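PDB 3QBM: TetR transcriptional regulator from Chloroflexus aurantiacus, which probably binds DNA through an N-terminal helix-turn-helix motif and regulates transcription, as other members of the TetR family do. Local coordinates for residues E64-R69 with R97-G102; E68-G73 with I85-V90. All coordinates share one frame; numbering follows the deposited sequence.

In the fold
Both contacts grow from the last turns of helix 51-74, the long helix that in TetR-family regulators links the DNA-binding headpiece to the C-terminal domain. Interaction 1 ties residues 64-69 to residues 97-102 of the loop between helix 80-92 and helix 105-113; interaction 2, one turn further along, packs residues 68-73 on helix 80-92. Their centres lie about 11 Å apart and Arg69 serves in both, its polar end in the first and its aliphatic stem in the second. Interaction 1 is mostly polar and near the surface, interaction 2 apolar and buried. Neither includes a magnesium ligand, although the Pro98 side chain comes within about 10 Å of a bound magnesium ion.

Interaction 1 (E64-R69 with R97-G102); sequences EKVRER and RPPLVG
In this TetR-family fold the helix running out of the DNA-binding headpiece, helix 51-74, meets the loop between helix 80-92 and helix 105-113, and Arg69 reaches from the helix to Arg97, Pro98 and Pro99 of that loop. CG of Arg69 stands anti to the backbone N (chi1 -175°) and the chain bends at chi2, which carries the guanidinium out to the loop backbone. There it grips one carbonyl end-on with two nitrogens: Arg69 NH2 to Arg97 O is 2.7 Å, in the carbonyl plane, while Arg69 NH1 to the same Arg97 O is 2.9 Å and comes from above that plane. A weak third bond runs from Arg69 NH1 to Pro98 O, at the guanidinium edge. Ser93 also bonds NH2, so several partners hold the group's rotation. Over one face lies the guanidinium of Arg97, stacked with planes 10° apart and centres 3.7 Å apart; the two like charges are tolerated probably because the carbonyl oxygens of Arg97 and Pro98 lie at the edge of the Arg69 guanidinium. Beside this polar patch, Val66 and Pro99 lie side by side, Val66 CG2 meeting Pro99 CB at 3.7 Å, with Pro105 touching both. One water completes the join, accepting from Arg69 NH1 at 3.0 Å and donating to Pro99 O at 2.7 Å.

Interaction 2 (E68-G73 with I85-V90); sequences ERFAVG and IAFLDV
Helices 51-74 and 80-92 meet with the short axes of residues 68-73 and 85-90 9.3 Å apart at 135°, an oblique crossing whose nearest CA atoms, those of Gly73 and Val90, are 6.1 Å apart. Val90 points toward the other helix and sets its CG1 over one face of the Phe70 ring, a CH-pi contact 3.6 Å from the centroid. Phe70 CG sits anti to its carbonyl carbon (chi1 -79°), which lays the ring against Phe87 and Val90. It forms an offset stack with Phe87, centroids 4.7 Å apart and planes at 29°, Phe70 CE1 lying over the rim of the Phe87 face. Trp131 meets both rings and Phe91 packs edge-to-face with Phe70, extending the aromatic cluster. Replacing Phe70 by an alanine would probably strip Val90 CG1 and the Phe87 face of their partner and open a gap between the helices. Gly73 allows close approach: its CA is 4.0 Å from Val90 CG2, and a CB would clash with that methyl. Nearby, Ala86 CB rests on Gly73 O at 3.5 Å, while Arg69 CG lies loosely alongside Val90 CG1. Between these two segments, cohesion thus rests on shape and dispersion rather than on polar bonds.

Interaction 1 (E64-R69 with R97-G102)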
loop_
_atom_site.group_PDB
_atom_site.type_symbol
_atom_site.label_atom_id
_atom_site.label_comp_id
_atom_site.label_asym_id
_atom_site.label_seq_id
_atom_site.Cartn_x
_atom_site.Cartn_y
_atom_site.Cartn_z
ATOM N N GLU A 64 4.494 -18.162 -0.890
ATOM C CA GLU A 64 4.980 -19.231 -0.006
ATOM C C GLU A 64 6.031 -18.713 0.962
ATOM O O GLU A 64 6.072 -19.115 2.128
ATOM C CB GLU A 64 5.539 -20.410 -0.811
ATOM C CG GLU A 64 6.144 -21.540 0.073
ATOM C CD GLU A 64 5.147 -22.228 1.008
ATOM O OE1 GLU A 64 3.911 -22.146 0.781
ATOM O OE2 GLU A 64 5.616 -22.889 1.970
ATOM N N LYS A 65 6.885 -17.821 0.509
ATOM C CA LYS A 65 7.901 -17.292 1.408
ATOM C C LYS A 65 7.304 -16.480 2.587
ATOM O O LYS A 65 7.698 -16.632 3.740
ATOM C CB LYS A 65 8.807 -16.400 0.622
ATOM C CG LYS A 65 10.064 -15.997 1.341
ATOM C CD LYS A 65 11.278 -16.296 0.467
ATOM C CE LYS A 65 11.548 -17.794 0.449
ATOM N NZ LYS A 65 12.767 -18.159 -0.309
ATOM N N VAL A 66 6.412 -15.565 2.250
ATOM C CA VAL A 66 5.633 -14.818 3.240
ATOM C C VAL A 66 4.951 -15.792 4.237
ATOM O O VAL A 66 5.028 -15.588 5.440
ATOM C CB VAL A 66 4.634 -13.885 2.518
ATOM C CG1 VAL A 66 3.603 -13.337 3.462
ATOM C CG2 VAL A 66 5.395 -12.731 1.820
ATOM N N ARG A 67 4.348 -16.855 3.717
ATOM C CA ARG A 67 3.647 -17.869 4.503
ATOM C C ARG A 67 4.588 -18.517 5.527
ATOM O O ARG A 67 4.202 -18.649 6.684
ATOM C CB ARG A 67 3.035 -18.932 3.576
ATOM C CG ARG A 67 2.119 -19.953 4.210
ATOM C CD ARG A 67 1.465 -20.858 3.166
ATOM N NE ARG A 67 0.651 -20.065 2.233
ATOM C CZ ARG A 67 0.866 -19.909 0.917
ATOM N NH1 ARG A 67 1.856 -20.525 0.283
ATOM N NH2 ARG A 67 0.047 -19.139 0.206
ATOM N N GLU A 68 5.792 -18.921 5.094
ATOM C CA GLU A 68 6.820 -19.533 5.983
ATOM C C GLU A 68 7.209 -18.590 7.140
ATOM O O GLU A 68 7.393 -19.002 8.289
ATOM C CB GLU A 68 8.106 -19.883 5.185
ATOM C CG GLU A 68 7.981 -21.074 4.213
ATOM C CD GLU A 68 9.189 -21.279 3.242
ATOM O OE1 GLU A 68 10.110 -20.424 3.138
ATOM O OE2 GLU A 68 9.184 -22.324 2.551
ATOM N N ARG A 69 7.384 -17.329 6.790
ATOM C CA ARG A 69 7.764 -16.266 7.698
ATOM C C ARG A 69 6.661 -16.041 8.788
ATOM O O ARG A 69 6.957 -15.901 9.995
ATOM C CB ARG A 69 7.999 -15.038 6.821
ATOM C CG ARG A 69 8.521 -13.788 7.441
ATOM C CD ARG A 69 10.023 -13.726 7.541
ATOM N NE ARG A 69 10.350 -12.505 8.280
ATOM C CZ ARG A 69 10.937 -11.437 7.766
ATOM N NH1 ARG A 69 11.371 -11.461 6.510
ATOM N NH2 ARG A 69 11.159 -10.370 8.531
ATOM N N ARG A 97 14.237 -6.286 7.461
ATOM C CA ARG A 97 14.267 -7.553 6.739
ATOM C C ARG A 97 12.890 -7.886 6.111
ATOM O O ARG A 97 12.083 -8.642 6.684
ATOM C CB ARG A 97 14.733 -8.659 7.712
ATOM C CG ARG A 97 14.944 -9.981 7.044
ATOM C CD ARG A 97 15.707 -10.944 7.934
ATOM N NE ARG A 97 14.981 -11.272 9.159
ATOM C CZ ARG A 97 14.213 -12.349 9.348
ATOM N NH1 ARG A 97 14.019 -13.247 8.387
ATOM N NH2 ARG A 97 13.620 -12.522 10.534
ATOM N N PRO A 98 12.611 -7.335 4.913
ATOM C CA PRO A 98 11.375 -7.654 4.236
ATOM C C PRO A 98 11.372 -9.123 3.790
ATOM O O PRO A 98 12.433 -9.765 3.862
ATOM C CB PRO A 98 11.365 -6.661 3.050
ATOM C CG PRO A 98 12.810 -6.376 2.793
ATOM C CD PRO A 98 13.477 -6.448 4.115
ATOM N N PRO A 99 10.208 -9.674 3.406
ATOM C CA PRO A 99 10.122 -11.089 3.047
ATOM C C PRO A 99 11.052 -11.424 1.897
ATOM O O PRO A 99 11.654 -12.498 1.867
ATOM C CB PRO A 99 8.656 -11.276 2.666
ATOM C CG PRO A 99 7.983 -10.214 3.340
ATOM C CD PRO A 99 8.893 -9.041 3.236
ATOM N N LEU A 100 11.152 -10.496 0.961
ATOM C CA LEU A 100 12.253 -10.519 0.005
ATOM C C LEU A 100 12.657 -9.082 -0.386
ATOM O O LEU A 100 11.993 -8.115 -0.001
ATOM C CB LEU A 100 11.921 -11.428 -1.158
ATOM C CG LEU A 100 10.823 -11.105 -2.133
ATOM C CD1 LEU A 100 11.304 -9.982 -3.008
ATOM C CD2 LEU A 100 10.511 -12.330 -3.022
ATOM N N VAL A 101 13.754 -8.957 -1.115
ATOM C CA VAL A 101 14.289 -7.647 -1.477
ATOM C C VAL A 101 13.203 -6.783 -2.132
ATOM O O VAL A 101 12.500 -7.235 -2.977
ATOM C CB VAL A 101 15.449 -7.783 -2.443
ATOM C CG1 VAL A 101 14.919 -8.157 -3.832
ATOM C CG2 VAL A 101 16.289 -6.485 -2.466
ATOM N N GLY A 102 13.041 -5.563 -1.674
ATOM C CA GLY A 102 12.022 -4.662 -2.219
ATOM C C GLY A 102 10.718 -4.540 -1.458
ATOM O O GLY A 102 9.838 -3.823 -1.896
HETATM O O HOH W 1 12.019 -13.479 4.397
#

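Interaction 2 (E68-G73 with I85-V90)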
loop_
_atom_site.group_PDB
_atom_site.type_symbol
_atom_site.label_atom_id
_atom_site.label_comp_id
_atom_site.label_asym_id
_atom_site.label_seq_id
_atom_site.Cartn_x
_atom_site.Cartn_y
_atom_site.Cartn_z
ATOM N N GLU A 68 5.792 -18.921 5.094
ATOM C CA GLU A 68 6.820 -19.533 5.983
ATOM C C GLU A 68 7.209 -18.590 7.140
ATOM O O GLU A 68 7.393 -19.002 8.289
ATOM C CB GLU A 68 8.106 -19.883 5.185
ATOM C CG GLU A 68 7.981 -21.074 4.213
ATOM C CD GLU A 68 9.189 -21.279 3.242
ATOM O OE1 GLU A 68 10.110 -20.424 3.138
ATOM O OE2 GLU A 68 9.184 -22.324 2.551
ATOM N N ARG A 69 7.384 -17.329 6.790
ATOM C CA ARG A 69 7.764 -16.266 7.698
ATOM C C ARG A 69 6.661 -16.041 8.788
ATOM O O ARG A 69 6.957 -15.901 9.995
ATOM C CB ARG A 69 7.999 -15.038 6.821
ATOM C CG ARG A 69 8.521 -13.788 7.441
ATOM C CD ARG A 69 10.023 -13.726 7.541
ATOM N NE ARG A 69 10.350 -12.505 8.280
ATOM C CZ ARG A 69 10.937 -11.437 7.766
ATOM N NH1 ARG A 69 11.371 -11.461 6.510
ATOM N NH2 ARG A 69 11.159 -10.370 8.531
ATOM N N PHE A 70 5.390 -16.016 8.383
ATOM C CA PHE A 70 4.309 -15.969 9.384
ATOM C C PHE A 70 4.227 -17.240 10.201
ATOM O O PHE A 70 3.996 -17.214 11.395
ATOM C CB PHE A 70 2.964 -15.654 8.745
ATOM C CG PHE A 70 2.797 -14.199 8.453
ATOM C CD1 PHE A 70 2.488 -13.303 9.475
ATOM C CD2 PHE A 70 3.027 -13.696 7.194
ATOM C CE1 PHE A 70 2.369 -11.982 9.238
ATOM C CE2 PHE A 70 2.905 -12.346 6.950
ATOM C CZ PHE A 70 2.586 -11.488 7.964
ATOM N N ALA A 71 4.441 -18.363 9.552
ATOM C CA ALA A 71 4.398 -19.643 10.232
ATOM C C ALA A 71 5.373 -19.722 11.418
ATOM O O ALA A 71 4.992 -20.181 12.479
ATOM C CB ALA A 71 4.669 -20.768 9.223
ATOM N N VAL A 72 6.610 -19.262 11.228
ATOM C CA VAL A 72 7.649 -19.298 12.241
ATOM C C VAL A 72 7.317 -18.222 13.302
ATOM O O VAL A 72 7.363 -18.483 14.514
ATOM C CB VAL A 72 9.056 -19.081 11.607
ATOM C CG1 VAL A 72 10.155 -18.950 12.687
ATOM C CG2 VAL A 72 9.396 -20.225 10.628
ATOM N N GLY A 73 6.945 -17.033 12.833
ATOM C CA GLY A 73 6.570 -15.946 13.728
ATOM C C GLY A 73 5.430 -16.250 14.683
ATOM O O GLY A 73 5.455 -15.791 15.835
ATOM N N ILE A 85 -0.606 -10.596 18.366
ATOM C CA ILE A 85 0.421 -9.550 18.426
ATOM C C ILE A 85 1.715 -10.007 17.670
ATOM O O ILE A 85 2.398 -9.210 17.060
ATOM C CB ILE A 85 0.665 -9.150 19.912
ATOM C CG1 ILE A 85 -0.562 -8.459 20.473
ATOM C CG2 ILE A 85 1.922 -8.265 20.051
ATOM C CD1 ILE A 85 -0.449 -8.010 21.913
ATOM N N ALA A 86 1.998 -11.300 17.648
ATOM C CA ALA A 86 3.162 -11.819 16.918
ATOM C C ALA A 86 2.943 -11.637 15.423
ATOM O O ALA A 86 3.897 -11.457 14.668
ATOM C CB ALA A 86 3.413 -13.288 17.265
ATOM N N PHE A 87 1.683 -11.681 14.985
ATOM C CA PHE A 87 1.354 -11.347 13.575
ATOM C C PHE A 87 1.767 -9.897 13.238
ATOM O O PHE A 87 2.386 -9.641 12.191
ATOM C CB PHE A 87 -0.133 -11.585 13.338
ATOM C CG PHE A 87 -0.578 -11.418 11.922
ATOM C CD1 PHE A 87 -0.958 -10.162 11.444
ATOM C CD2 PHE A 87 -0.646 -12.505 11.073
ATOM C CE1 PHE A 87 -1.402 -9.987 10.128
ATOM C CE2 PHE A 87 -1.093 -12.328 9.734
ATOM C CZ PHE A 87 -1.470 -11.085 9.286
ATOM N N LEU A 88 1.473 -8.964 14.141
ATOM C CA LEU A 88 1.949 -7.592 14.017
ATOM C C LEU A 88 3.481 -7.560 14.001
ATOM O O LEU A 88 4.083 -6.847 13.173
ATOM C CB LEU A 88 1.446 -6.686 15.154
ATOM C CG LEU A 88 -0.015 -6.735 15.582
ATOM C CD1 LEU A 88 -0.296 -5.827 16.775
ATOM C CD2 LEU A 88 -0.924 -6.373 14.404
ATOM N N ASP A 89 4.112 -8.348 14.874
ATOM C CA ASP A 89 5.547 -8.337 14.999
ATOM C C ASP A 89 6.237 -8.805 13.709
ATOM O O ASP A 89 7.296 -8.302 13.358
ATOM C CB ASP A 89 6.023 -9.176 16.169
ATOM C CG ASP A 89 7.477 -8.984 16.416
ATOM O OD1 ASP A 89 7.870 -7.835 16.680
ATOM O OD2 ASP A 89 8.233 -9.946 16.262
ATOM N N VAL A 90 5.624 -9.751 12.999
ATOM C CA VAL A 90 6.162 -10.176 11.709
ATOM C C VAL A 90 6.260 -8.940 10.791
ATOM O O VAL A 90 7.308 -8.690 10.194
ATOM C CB VAL A 90 5.291 -11.304 11.055
ATOM C CG1 VAL A 90 5.752 -11.595 9.626
ATOM C CG2 VAL A 90 5.352 -12.583 11.908
#